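Long-range contact in pathogenicity island protein (PDB 3HL6), which is of unknown function but is encoded as ORF9 of a Staphylococcus aureus pathogenicity island: residues F42-V47 and S55-K60. Residues are numbered along the deposited sequence; the frame is centred on the assembly and turned at random.
Sequences FDMVYV and SHVYIK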
loop_
_atom_site.group_PDB
_atom_site.type_symbol
_atom_site.label_atom_id
_atom_site.label_comp_id
_atom_site.label_asym_id
_atom_site.label_seq_id
_atom_site.Cartn_x
_atom_site.Cartn_y
_atom_site.Cartn_z
ATOM N N PHE B 42 15.477 -11.027 4.047
ATOM C CA PHE B 42 15.910 -11.348 2.697
ATOM C C PHE B 42 17.137 -10.543 2.420
ATOM O O PHE B 42 17.781 -10.722 1.389
ATOM C CB PHE B 42 14.844 -10.944 1.662
ATOM C CG PHE B 42 13.819 -12.008 1.382
ATOM C CD1 PHE B 42 14.102 -13.050 0.526
ATOM C CD2 PHE B 42 12.575 -11.945 1.963
ATOM C CE1 PHE B 42 13.158 -14.024 0.255
ATOM C CE2 PHE B 42 11.607 -12.921 1.698
ATOM C CZ PHE B 42 11.906 -13.961 0.844
ATOM N N ASP B 43 17.429 -9.618 3.334
ATOM C CA ASP B 43 18.725 -8.993 3.404
ATOM C C ASP B 43 19.048 -8.199 2.144
ATOM O O ASP B 43 20.111 -8.356 1.541
ATOM C CB ASP B 43 19.755 -10.071 3.577
ATOM C CG ASP B 43 20.965 -9.596 4.320
ATOM O OD1 ASP B 43 21.176 -8.361 4.423
ATOM O OD2 ASP B 43 21.700 -10.491 4.798
ATOM N N MET B 44 18.132 -7.339 1.738
ATOM C CA MET B 44 18.271 -6.704 0.445
ATOM C C MET B 44 19.026 -5.410 0.616
ATOM O O MET B 44 18.927 -4.761 1.662
ATOM C CB MET B 44 16.899 -6.440 -0.184
ATOM C CG MET B 44 16.182 -7.695 -0.647
ATOM S SD MET B 44 14.444 -7.338 -0.980
ATOM C CE MET B 44 13.794 -8.934 -1.467
ATOM N N VAL B 45 19.775 -5.034 -0.412
ATOM C CA VAL B 45 20.277 -3.674 -0.539
ATOM C C VAL B 45 19.366 -2.878 -1.485
ATOM O O VAL B 45 19.128 -3.284 -2.629
ATOM C CB VAL B 45 21.736 -3.706 -1.071
ATOM C CG1 VAL B 45 22.262 -2.295 -1.378
ATOM C CG2 VAL B 45 22.634 -4.427 -0.076
ATOM N N TYR B 46 18.842 -1.753 -1.009
ATOM C CA TYR B 46 17.892 -0.973 -1.821
ATOM C C TYR B 46 18.520 0.303 -2.330
ATOM O O TYR B 46 19.175 1.018 -1.585
ATOM C CB TYR B 46 16.635 -0.602 -1.024
ATOM C CG TYR B 46 15.971 -1.770 -0.343
ATOM C CD1 TYR B 46 16.364 -2.164 0.938
ATOM C CD2 TYR B 46 14.950 -2.491 -0.976
ATOM C CE1 TYR B 46 15.757 -3.229 1.571
ATOM C CE2 TYR B 46 14.331 -3.566 -0.342
ATOM C CZ TYR B 46 14.750 -3.932 0.929
ATOM O OH TYR B 46 14.157 -4.993 1.584
ATOM N N VAL B 47 18.290 0.610 -3.599
ATOM C CA VAL B 47 18.834 1.803 -4.188
ATOM C C VAL B 47 17.716 2.595 -4.850
ATOM O O VAL B 47 16.902 2.040 -5.598
ATOM C CB VAL B 47 19.923 1.451 -5.208
ATOM C CG1 VAL B 47 20.241 2.648 -6.073
ATOM C CG2 VAL B 47 21.189 0.942 -4.487
ATOM N N SER B 55 16.651 -3.351 -6.027
ATOM C CA SER B 55 16.908 -4.191 -4.894
ATOM C C SER B 55 17.652 -5.444 -5.337
ATOM O O SER B 55 17.459 -5.935 -6.454
ATOM C CB SER B 55 15.604 -4.556 -4.223
ATOM O OG SER B 55 15.760 -5.787 -3.588
ATOM N N HIS B 56 18.546 -5.928 -4.478
ATOM C CA HIS B 56 19.200 -7.216 -4.703
ATOM C C HIS B 56 19.542 -7.779 -3.350
ATOM O O HIS B 56 19.998 -7.060 -2.460
ATOM C CB HIS B 56 20.445 -7.090 -5.613
ATOM C CG HIS B 56 21.622 -6.469 -4.940
ATOM N ND1 HIS B 56 21.959 -5.140 -5.104
ATOM C CD2 HIS B 56 22.533 -6.985 -4.079
ATOM C CE1 HIS B 56 23.020 -4.860 -4.366
ATOM N NE2 HIS B 56 23.382 -5.962 -3.733
ATOM N N VAL B 57 19.285 -9.062 -3.168
ATOM C CA VAL B 57 19.712 -9.685 -1.928
ATOM C C VAL B 57 21.216 -9.623 -1.934
ATOM O O VAL B 57 21.864 -9.622 -2.983
ATOM C CB VAL B 57 19.244 -11.153 -1.753
ATOM C CG1 VAL B 57 17.735 -11.242 -1.839
ATOM C CG2 VAL B 57 19.908 -12.056 -2.773
ATOM N N TYR B 58 21.779 -9.541 -0.746
ATOM C CA TYR B 58 23.184 -9.296 -0.643
ATOM C C TYR B 58 23.916 -10.638 -0.776
ATOM O O TYR B 58 23.575 -11.600 -0.109
ATOM C CB TYR B 58 23.433 -8.568 0.662
ATOM C CG TYR B 58 24.770 -8.815 1.271
ATOM C CD1 TYR B 58 25.848 -7.988 0.973
ATOM C CD2 TYR B 58 24.954 -9.861 2.163
ATOM C CE1 TYR B 58 27.081 -8.206 1.538
ATOM C CE2 TYR B 58 26.171 -10.082 2.732
ATOM C CZ TYR B 58 27.232 -9.254 2.416
ATOM O OH TYR B 58 28.446 -9.492 2.989
ATOM N N ILE B 59 24.861 -10.712 -1.707
ATOM C CA ILE B 59 25.710 -11.895 -1.851
ATOM C C ILE B 59 27.175 -11.566 -1.541
ATOM O O ILE B 59 27.775 -10.663 -2.153
ATOM C CB ILE B 59 25.654 -12.513 -3.274
ATOM C CG1 ILE B 59 24.271 -12.328 -3.931
ATOM C CG2 ILE B 59 26.155 -13.971 -3.255
ATOM C CD1 ILE B 59 23.249 -13.363 -3.575
ATOM N N LYS B 60 27.743 -12.312 -0.584
ATOM C CA LYS B 60 29.059 -11.983 -0.013
ATOM C C LYS B 60 30.203 -12.267 -0.992
ATOM O O LYS B 60 31.014 -11.374 -1.294
ATOM C CB LYS B 60 29.280 -12.763 1.290
ATOM C CG LYS B 60 28.963 -14.255 1.157
ATOM C CD LYS B 60 27.435 -14.470 0.891
ATOM C CE LYS B 60 27.223 -15.848 0.228
ATOM N NZ LYS B 60 28.153 -16.015 -0.942
#
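Val45 and His56 pair across the open ends of the beta hairpin formed by strands 44-49 and 52-57, whose segments 44-47 and 55-57 run nearly antiparallel. Two backbone bonds define them as a hydrogen-bonded antiparallel pair: Val45 N to His56 O at 2.9 Å, nearly straight at 167°, and His56 N back to Val45 O at 3.3 Å. Beyond the end of the regular strands, Tyr58 N still reaches Asp43 O at 3.1 Å, a more bent bond of 138°. On the face with Val45, the two side chains lie alongside each other. The first torsion of His56 sets the imidazole between its own backbone N and carbonyl carbon, where it presents a ring face to Val45 CB. The CH-pi geometry supports this, with Val45 CB 4.1 Å from the His56 ring centroid and 29° off the normal. His56 ND1 bonds to Ser67 OG, a second hold on the ring. The hairpin supplies two neighbouring strands of a five-stranded mixed sheet. Tyr46 and Ser55 share the opposite face; they and Met44 are buried, and Met44 and Ser55 touch Tyr160 of helix 152-163. There Ser55 OG lies 3.3 Å from Met44 SD, while Ser55 CB meets Tyr46 CD2 obliquely at 3.9 Å. Tyr46 OH is hydrogen-bonded to Asp40 OD2, which also accepts a hydrogen bond from Met44 N. Toward the hairpin's open end, Val57 CG1 lies 3.3 Å from Phe42 O and 4.1 Å from Met44 CG.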